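Local coordinates for polysaccharide deacetylase (PDB 4WCJ), which probably removes acetyl groups from poly-beta-1,6-N-acetyl-D-glucosamine as a zinc-binding family 4 carbohydrate esterase, at residues Leu62-Pro75 and His87-Asp99. Numbering follows the deposited sequence.
Sequences LDYLRQVGVRFVTP and HLPGKLVLVTFDD. With ZN (zinc ion), chain B.
Val93 and Val70 make the tightest carbon contact here, under the helix that ends at Gln67: Val93 CG2 lies 3.5 Å from Val70 CG1, shorter than the usual van der Waals distance. The side chains of Val93 and Phe72 run side by side, and the other valine methyl, Val93 CG1, reaches Phe72 CE2 obliquely, at 4.1 Å. With CG beside the backbone N (chi1 -69°), the Phe72 ring presents its CE2 corner to Val95: CG2 of Val95 meets the ring edge, near the ring plane, at 3.8 Å. Leu62 and Leu65 close over the same two valines from the helix, more distantly. Replacing Phe72 by alanine takes the ring away and would probably leave Val95 CG2 and Val93 CG1 without their aromatic neighbour, with a gap beneath the helix. Between the backbones, three hydrogen bonds zip Arg71-Val73 to Lys91-Val93 in parallel register; Arg71 N to Lys91 O is nearly straight (163° at the hydrogen). This is a beta-alpha-beta unit of the deacetylase's barrel: strand 71-72, helix 75-82 and strand 91-99, the last running on to Asp99, whose OD1 binds zinc together with His157 and His162. The preceding helix ends in a Schellman motif at Gly69, whose positive phi turns the chain into the short strand. Past the last direct bond the strands part, and a water bridges them, donating to Val73 O and accepting from Val95 N at 3.0 Å. On the sheet face opposite Phe72, Leu94 turns CD1 to within 3.3 Å of Val73 O and across Pro75 CD. Nearer solvent the fit slackens: the extended Arg71 chain brushes Leu92 CD2 with its CD at 4.2 Å before its guanidinium leads away, and the Lys91 ammonium leaves for the carbonyl and ring of Trp259.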
ATOM      1  N   LEU A  62      -1.366  -1.947  15.994  1.00 50.84           N
ATOM      2  CA  LEU A  62      -2.479  -1.042  15.764  1.00 50.26           C
ATOM      3  C   LEU A  62      -2.963  -0.475  17.088  1.00 53.12           C
ATOM      4  O   LEU A  62      -3.177   0.729  17.214  1.00 53.98           O
ATOM      5  CB  LEU A  62      -3.620  -1.758  15.042  1.00 48.03           C
ATOM      6  CG  LEU A  62      -3.244  -2.365  13.692  1.00 47.45           C
ATOM      7  CD1 LEU A  62      -4.468  -3.010  13.042  1.00 43.54           C
ATOM      8  CD2 LEU A  62      -2.640  -1.310  12.783  1.00 47.74           C
ATOM      9  N   ASP A  63      -3.111  -1.350  18.075  1.00 54.76           N
ATOM     10  CA  ASP A  63      -3.559  -0.933  19.394  1.00 57.75           C
ATOM     11  C   ASP A  63      -2.596   0.073  20.013  1.00 63.05           C
ATOM     12  O   ASP A  63      -3.029   1.076  20.574  1.00 65.72           O
ATOM     13  CB  ASP A  63      -3.730  -2.145  20.313  1.00 59.25           C
ATOM     14  CG  ASP A  63      -4.924  -3.000  19.929  1.00 60.26           C
ATOM     15  OD1 ASP A  63      -5.792  -2.502  19.183  1.00 58.87           O
ATOM     16  OD2 ASP A  63      -4.998  -4.166  20.371  1.00 61.80           O
ATOM     17  N   TYR A  64      -1.294  -0.184  19.905  1.00 61.32           N
ATOM     18  CA  TYR A  64      -0.316   0.731  20.484  1.00 63.23           C
ATOM     19  C   TYR A  64      -0.425   2.117  19.861  1.00 62.61           C
ATOM     20  O   TYR A  64      -0.454   3.116  20.568  1.00 65.07           O
ATOM     21  CB  TYR A  64       1.111   0.205  20.322  1.00 63.66           C
ATOM     22  CG  TYR A  64       2.138   1.162  20.882  1.00 68.36           C
ATOM     23  CD1 TYR A  64       2.308   1.296  22.255  1.00 72.34           C
ATOM     24  CD2 TYR A  64       2.920   1.947  20.042  1.00 66.02           C
ATOM     25  CE1 TYR A  64       3.235   2.175  22.777  1.00 74.93           C
ATOM     26  CE2 TYR A  64       3.853   2.833  20.558  1.00 69.11           C
ATOM     27  CZ  TYR A  64       4.004   2.941  21.925  1.00 72.91           C
ATOM     28  OH  TYR A  64       4.925   3.819  22.447  1.00 82.16           O
ATOM     29  N   LEU A  65      -0.493   2.165  18.535  1.00 59.48           N
ATOM     30  CA  LEU A  65      -0.581   3.432  17.820  1.00 58.76           C
ATOM     31  C   LEU A  65      -1.786   4.235  18.289  1.00 69.16           C
ATOM     32  O   LEU A  65      -1.671   5.417  18.604  1.00 72.10           O
ATOM     33  CB  LEU A  65      -0.656   3.192  16.309  1.00 55.20           C
ATOM     34  CG  LEU A  65       0.663   2.882  15.596  1.00 54.86           C
ATOM     35  CD1 LEU A  65       0.414   2.517  14.143  1.00 50.98           C
ATOM     36  CD2 LEU A  65       1.612   4.064  15.697  1.00 56.47           C
ATOM     37  N   ARG A  66      -2.937   3.574  18.350  1.00 58.54           N
ATOM     38  CA  ARG A  66      -4.164   4.200  18.818  1.00 61.07           C
ATOM     39  C   ARG A  66      -4.041   4.635  20.278  1.00 65.07           C
ATOM     40  O   ARG A  66      -4.430   5.747  20.640  1.00 66.97           O
ATOM     41  CB  ARG A  66      -5.340   3.235  18.634  1.00 57.88           C
ATOM     42  CG  ARG A  66      -6.669   3.734  19.163  1.00 61.57           C
ATOM     43  CD  ARG A  66      -7.823   3.112  18.381  1.00 59.66           C
ATOM     44  NE  ARG A  66      -7.996   3.737  17.071  1.00 54.37           N
ATOM     45  CZ  ARG A  66      -8.787   3.257  16.116  1.00 52.12           C
ATOM     46  NH1 ARG A  66      -9.460   2.137  16.320  1.00 51.91           N
ATOM     47  NH2 ARG A  66      -8.891   3.891  14.956  1.00 50.55           N
ATOM     48  N   GLN A  67      -3.488   3.752  21.102  1.00 68.18           N
ATOM     49  CA  GLN A  67      -3.296   4.013  22.524  1.00 73.64           C
ATOM     50  C   GLN A  67      -2.513   5.302  22.785  1.00 75.33           C
ATOM     51  O   GLN A  67      -2.875   6.075  23.671  1.00 76.57           O
ATOM     52  CB  GLN A  67      -2.583   2.826  23.185  1.00 78.01           C
ATOM     53  CG  GLN A  67      -2.373   2.963  24.688  1.00 85.78           C
ATOM     54  CD  GLN A  67      -1.548   1.826  25.268  1.00 89.81           C
ATOM     55  OE1 GLN A  67      -1.001   1.002  24.534  1.00 89.47           O
ATOM     56  NE2 GLN A  67      -1.454   1.776  26.594  1.00 94.11           N
ATOM     57  N   VAL A  68      -1.453   5.537  22.011  1.00 66.94           N
ATOM     58  CA  VAL A  68      -0.605   6.714  22.220  1.00 68.58           C
ATOM     59  C   VAL A  68      -1.072   7.904  21.374  1.00 68.08           C
ATOM     60  O   VAL A  68      -0.379   8.915  21.264  1.00 68.38           O
ATOM     61  CB  VAL A  68       0.878   6.410  21.915  1.00 67.59           C
ATOM     62  CG1 VAL A  68       1.781   7.387  22.646  1.00 71.69           C
ATOM     63  CG2 VAL A  68       1.227   5.009  22.353  1.00 67.11           C
ATOM     64  N   GLY A  69      -2.255   7.787  20.780  1.00 68.16           N
ATOM     65  CA  GLY A  69      -2.917   8.944  20.202  1.00 71.91           C
ATOM     66  C   GLY A  69      -2.786   9.175  18.706  1.00 72.19           C
ATOM     67  O   GLY A  69      -3.137  10.248  18.217  1.00 72.17           O
ATOM     68  N   VAL A  70      -2.287   8.179  17.979  1.00 71.31           N
ATOM     69  CA  VAL A  70      -2.175   8.265  16.524  1.00 66.07           C
ATOM     70  C   VAL A  70      -3.548   8.181  15.839  1.00 61.63           C
ATOM     71  O   VAL A  70      -4.352   7.302  16.160  1.00 57.21           O
ATOM     72  CB  VAL A  70      -1.258   7.149  15.980  1.00 62.46           C
ATOM     73  CG1 VAL A  70      -1.546   6.874  14.523  1.00 62.38           C
ATOM     74  CG2 VAL A  70       0.211   7.508  16.194  1.00 59.39           C
ATOM     75  N   ARG A  71      -3.810   9.097  14.905  1.00 60.27           N
ATOM     76  CA  ARG A  71      -5.050   9.087  14.127  1.00 58.82           C
ATOM     77  C   ARG A  71      -4.919   8.287  12.829  1.00 56.76           C
ATOM     78  O   ARG A  71      -4.082   8.606  11.980  1.00 57.31           O
ATOM     79  CB  ARG A  71      -5.488  10.519  13.803  1.00 58.35           C
ATOM     80  CG  ARG A  71      -6.482  10.617  12.660  1.00 59.44           C
ATOM     81  CD  ARG A  71      -7.139  11.985  12.595  1.00 64.47           C
ATOM     82  NE  ARG A  71      -8.296  11.980  11.703  1.00 64.35           N
ATOM     83  CZ  ARG A  71      -9.220  12.936  11.666  1.00 67.11           C
ATOM     84  NH1 ARG A  71      -9.128  13.979  12.480  1.00 64.14           N
ATOM     85  NH2 ARG A  71     -10.239  12.845  10.819  1.00 66.87           N
ATOM     86  N   PHE A  72      -5.741   7.250  12.678  1.00 51.39           N
ATOM     87  CA  PHE A  72      -5.761   6.471  11.442  1.00 49.33           C
ATOM     88  C   PHE A  72      -6.649   7.131  10.391  1.00 52.37           C
ATOM     89  O   PHE A  72      -7.830   7.424  10.626  1.00 49.71           O
ATOM     90  CB  PHE A  72      -6.224   5.036  11.697  1.00 46.95           C
ATOM     91  CG  PHE A  72      -5.242   4.205  12.475  1.00 50.42           C
ATOM     92  CD1 PHE A  72      -5.296   4.162  13.857  1.00 52.98           C
ATOM     93  CD2 PHE A  72      -4.263   3.462  11.822  1.00 47.98           C
ATOM     94  CE1 PHE A  72      -4.399   3.394  14.578  1.00 53.46           C
ATOM     95  CE2 PHE A  72      -3.371   2.687  12.534  1.00 49.04           C
ATOM     96  CZ  PHE A  72      -3.433   2.657  13.917  1.00 51.06           C
ATOM     97  N   VAL A  73      -6.061   7.317   9.218  1.00 47.31           N
ATOM     98  CA  VAL A  73      -6.581   8.141   8.139  1.00 47.73           C
ATOM     99  C   VAL A  73      -7.047   7.266   6.955  1.00 47.70           C
ATOM    100  O   VAL A  73      -6.480   6.198   6.707  1.00 45.08           O
ATOM    101  CB  VAL A  73      -5.476   9.156   7.711  1.00 59.39           C
ATOM    102  CG1 VAL A  73      -4.947   8.893   6.290  1.00 59.31           C
ATOM    103  CG2 VAL A  73      -5.921  10.601   7.920  1.00 57.76           C
ATOM    104  N   THR A  74      -8.096   7.688   6.247  1.00 46.67           N
ATOM    105  CA  THR A  74      -8.546   6.962   5.054  1.00 43.02           C
ATOM    106  C   THR A  74      -7.651   7.307   3.870  1.00 46.43           C
ATOM    107  O   THR A  74      -6.974   8.336   3.885  1.00 45.73           O
ATOM    108  CB  THR A  74     -10.017   7.292   4.680  1.00 43.75           C
ATOM    109  OG1 THR A  74     -10.116   8.669   4.300  1.00 45.85           O
ATOM    110  CG2 THR A  74     -10.960   7.008   5.839  1.00 47.69           C
ATOM    111  N   PRO A  75      -7.632   6.448   2.837  1.00 41.90           N
ATOM    112  CA  PRO A  75      -6.867   6.833   1.648  1.00 39.78           C
ATOM    113  C   PRO A  75      -7.300   8.191   1.071  1.00 42.20           C
ATOM    114  O   PRO A  75      -6.435   8.966   0.664  1.00 45.42           O
ATOM    115  CB  PRO A  75      -7.153   5.686   0.671  1.00 35.97           C
ATOM    116  CG  PRO A  75      -7.372   4.511   1.559  1.00 35.99           C
ATOM    117  CD  PRO A  75      -8.152   5.073   2.732  1.00 38.48           C
ATOM    118  N   HIS A  87      -6.917  20.304   5.341  1.00 78.78           N
ATOM    119  CA  HIS A  87      -5.827  20.870   6.105  1.00 84.21           C
ATOM    120  C   HIS A  87      -5.540  20.210   7.443  1.00 84.50           C
ATOM    121  O   HIS A  87      -6.210  20.479   8.439  1.00 87.84           O
ATOM    122  CB  HIS A  87      -6.081  22.363   6.307  1.00 91.08           C
ATOM    123  CG  HIS A  87      -5.801  23.180   5.087  1.00 93.07           C
ATOM    124  ND1 HIS A  87      -6.798  23.639   4.250  1.00 93.50           N
ATOM    125  CD2 HIS A  87      -4.633  23.599   4.544  1.00 94.43           C
ATOM    126  CE1 HIS A  87      -6.256  24.316   3.255  1.00 95.14           C
ATOM    127  NE2 HIS A  87      -4.942  24.306   3.408  1.00 95.94           N
ATOM    128  N   LEU A  88      -4.546  19.324   7.423  1.00 81.57           N
ATOM    129  CA  LEU A  88      -3.746  18.989   8.596  1.00 81.48           C
ATOM    130  C   LEU A  88      -4.657  18.487   9.734  1.00 80.94           C
ATOM    131  O   LEU A  88      -5.711  17.940   9.433  1.00 79.80           O
ATOM    132  CB  LEU A  88      -2.895  20.216   8.956  1.00 82.88           C
ATOM    133  CG  LEU A  88      -1.777  20.530   7.950  1.00 82.32           C
ATOM    134  CD1 LEU A  88      -2.268  21.387   6.782  1.00 85.58           C
ATOM    135  CD2 LEU A  88      -0.574  21.179   8.628  1.00 79.88           C
ATOM    136  N   PRO A  89      -4.238  18.548  11.022  1.00 79.90           N
ATOM    137  CA  PRO A  89      -2.965  18.674  11.744  1.00 78.79           C
ATOM    138  C   PRO A  89      -2.577  17.403  12.506  1.00 74.97           C
ATOM    139  O   PRO A  89      -3.243  16.376  12.378  1.00 71.07           O
ATOM    140  CB  PRO A  89      -3.240  19.829  12.713  1.00 79.94           C
ATOM    141  CG  PRO A  89      -4.757  19.827  12.904  1.00 79.42           C
ATOM    142  CD  PRO A  89      -5.352  18.818  11.944  1.00 78.55           C
ATOM    143  N   GLY A  90      -1.490  17.476  13.272  1.00 74.98           N
ATOM    144  CA  GLY A  90      -1.074  16.386  14.140  1.00 72.62           C
ATOM    145  C   GLY A  90      -0.413  15.177  13.489  1.00 67.91           C
ATOM    146  O   GLY A  90       0.156  15.262  12.400  1.00 63.73           O
ATOM    147  N   LYS A  91      -0.523  14.040  14.174  1.00 63.56           N
ATOM    148  CA  LYS A  91       0.152  12.792  13.824  1.00 67.53           C
ATOM    149  C   LYS A  91      -0.767  11.797  13.095  1.00 65.22           C
ATOM    150  O   LYS A  91      -1.659  11.221  13.713  1.00 58.12           O
ATOM    151  CB  LYS A  91       0.688  12.150  15.106  1.00 68.38           C
ATOM    152  CG  LYS A  91       1.912  11.313  14.932  1.00 67.62           C
ATOM    153  CD  LYS A  91       3.167  12.070  15.350  1.00 71.15           C
ATOM    154  CE  LYS A  91       3.436  11.920  16.839  1.00 74.22           C
ATOM    155  NZ  LYS A  91       4.815  12.366  17.198  1.00 75.63           N
ATOM    156  N   LEU A  92      -0.527  11.570  11.803  1.00 61.88           N
ATOM    157  CA  LEU A  92      -1.425  10.746  10.979  1.00 59.17           C
ATOM    158  C   LEU A  92      -0.777   9.444  10.502  1.00 54.74           C
ATOM    159  O   LEU A  92       0.432   9.397  10.276  1.00 51.06           O
ATOM    160  CB  LEU A  92      -1.899  11.548   9.767  1.00 54.37           C
ATOM    161  CG  LEU A  92      -2.242  13.013  10.044  1.00 57.45           C
ATOM    162  CD1 LEU A  92      -2.580  13.731   8.758  1.00 57.52           C
ATOM    163  CD2 LEU A  92      -3.386  13.126  11.039  1.00 59.01           C
ATOM    164  N   VAL A  93      -1.583   8.394  10.339  1.00 49.25           N
ATOM    165  CA  VAL A  93      -1.093   7.119   9.809  1.00 47.49           C
ATOM    166  C   VAL A  93      -2.085   6.472   8.845  1.00 47.57           C
ATOM    167  O   VAL A  93      -3.276   6.397   9.127  1.00 47.89           O
ATOM    168  CB  VAL A  93      -0.773   6.109  10.940  1.00 47.70           C
ATOM    169  CG1 VAL A  93      -0.565   4.706  10.380  1.00 47.78           C
ATOM    170  CG2 VAL A  93       0.462   6.542  11.701  1.00 47.48           C
ATOM    171  N   LEU A  94      -1.571   6.019   7.703  1.00 42.27           N
ATOM    172  CA  LEU A  94      -2.326   5.205   6.759  1.00 43.14           C
ATOM    173  C   LEU A  94      -1.783   3.778   6.739  1.00 41.85           C
ATOM    174  O   LEU A  94      -0.574   3.561   6.575  1.00 39.53           O
ATOM    175  CB  LEU A  94      -2.263   5.804   5.354  1.00 39.61           C
ATOM    176  CG  LEU A  94      -2.930   4.996   4.236  1.00 37.22           C
ATOM    177  CD1 LEU A  94      -4.404   4.759   4.537  1.00 41.25           C
ATOM    178  CD2 LEU A  94      -2.777   5.697   2.903  1.00 37.69           C
ATOM    179  N   VAL A  95      -2.673   2.808   6.914  1.00 38.70           N
ATOM    180  CA  VAL A  95      -2.308   1.400   6.805  1.00 35.90           C
ATOM    181  C   VAL A  95      -2.431   0.939   5.355  1.00 33.91           C
ATOM    182  O   VAL A  95      -3.463   1.159   4.716  1.00 35.26           O
ATOM    183  CB  VAL A  95      -3.199   0.512   7.708  1.00 36.50           C
ATOM    184  CG1 VAL A  95      -2.861  -0.959   7.516  1.00 33.63           C
ATOM    185  CG2 VAL A  95      -3.051   0.921   9.162  1.00 38.53           C
ATOM    186  N   THR A  96      -1.368   0.334   4.823  1.00 34.68           N
ATOM    187  CA  THR A  96      -1.424  -0.252   3.483  1.00 32.09           C
ATOM    188  C   THR A  96      -0.849  -1.672   3.447  1.00 28.12           C
ATOM    189  O   THR A  96       0.039  -2.033   4.239  1.00 29.53           O
ATOM    190  CB  THR A  96      -0.672   0.615   2.425  1.00 29.40           C
ATOM    191  OG1 THR A  96       0.745   0.406   2.521  1.00 30.86           O
ATOM    192  CG2 THR A  96      -1.008   2.091   2.584  1.00 30.33           C
ATOM    193  N   PHE A  97      -1.362  -2.461   2.507  1.00 25.84           N
ATOM    194  CA  PHE A  97      -0.873  -3.806   2.231  1.00 26.29           C
ATOM    195  C   PHE A  97      -0.525  -3.954   0.758  1.00 26.86           C
ATOM    196  O   PHE A  97      -1.287  -3.494  -0.095  1.00 27.88           O
ATOM    197  CB  PHE A  97      -1.921  -4.861   2.593  1.00 26.71           C
ATOM    198  CG  PHE A  97      -2.033  -5.127   4.059  1.00 29.23           C
ATOM    199  CD1 PHE A  97      -2.698  -4.246   4.885  1.00 33.63           C
ATOM    200  CD2 PHE A  97      -1.468  -6.267   4.607  1.00 31.82           C
ATOM    201  CE1 PHE A  97      -2.806  -4.495   6.237  1.00 38.05           C
ATOM    202  CE2 PHE A  97      -1.571  -6.519   5.961  1.00 36.33           C
ATOM    203  CZ  PHE A  97      -2.233  -5.631   6.775  1.00 39.43           C
ATOM    204  N   ASP A  98       0.599  -4.608   0.468  1.00 27.10           N
ATOM    205  CA  ASP A  98       1.009  -4.918  -0.913  1.00 27.62           C
ATOM    206  C   ASP A  98       0.870  -6.391  -1.269  1.00 25.01           C
ATOM    207  O   ASP A  98       1.271  -7.236  -0.487  1.00 26.81           O
ATOM    208  CB  ASP A  98       2.470  -4.527  -1.155  1.00 27.46           C
ATOM    209  CG  ASP A  98       2.661  -3.038  -1.332  1.00 31.65           C
ATOM    210  OD1 ASP A  98       1.679  -2.275  -1.174  1.00 31.65           O
ATOM    211  OD2 ASP A  98       3.808  -2.634  -1.616  1.00 30.68           O
ATOM    212  N   ASP A  99       0.308  -6.638  -2.457  1.00 26.06           N
ATOM    213  CA  ASP A  99       0.362  -7.874  -3.273  1.00 26.46           C
ATOM    214  C   ASP A  99      -1.015  -8.517  -3.485  1.00 27.48           C
ATOM    215  O   ASP A  99      -1.461  -8.667  -4.627  1.00 26.61           O
ATOM    216  CB  ASP A  99       1.323  -8.926  -2.705  1.00 28.74           C
ATOM    217  CG  ASP A  99       2.773  -8.494  -2.811  1.00 27.99           C
ATOM    218  OD1 ASP A  99       3.012  -7.442  -3.419  1.00 28.49           O
ATOM    219  OD2 ASP A  99       3.657  -9.193  -2.277  1.00 30.17           O
TER
HETATM  220 ZN    ZN B 301       4.741  -6.189  -3.776  1.00 31.88          ZN
HETATM  221  O   HOH W   1      -5.301   3.615   8.061  1.00 35.85           O
HETATM  222  O   HOH W   2       5.487  -4.870  -2.039  1.00 31.86           O
HETATM  223  O   HOH W   3       5.886  -7.602  -2.464  1.00 42.55           O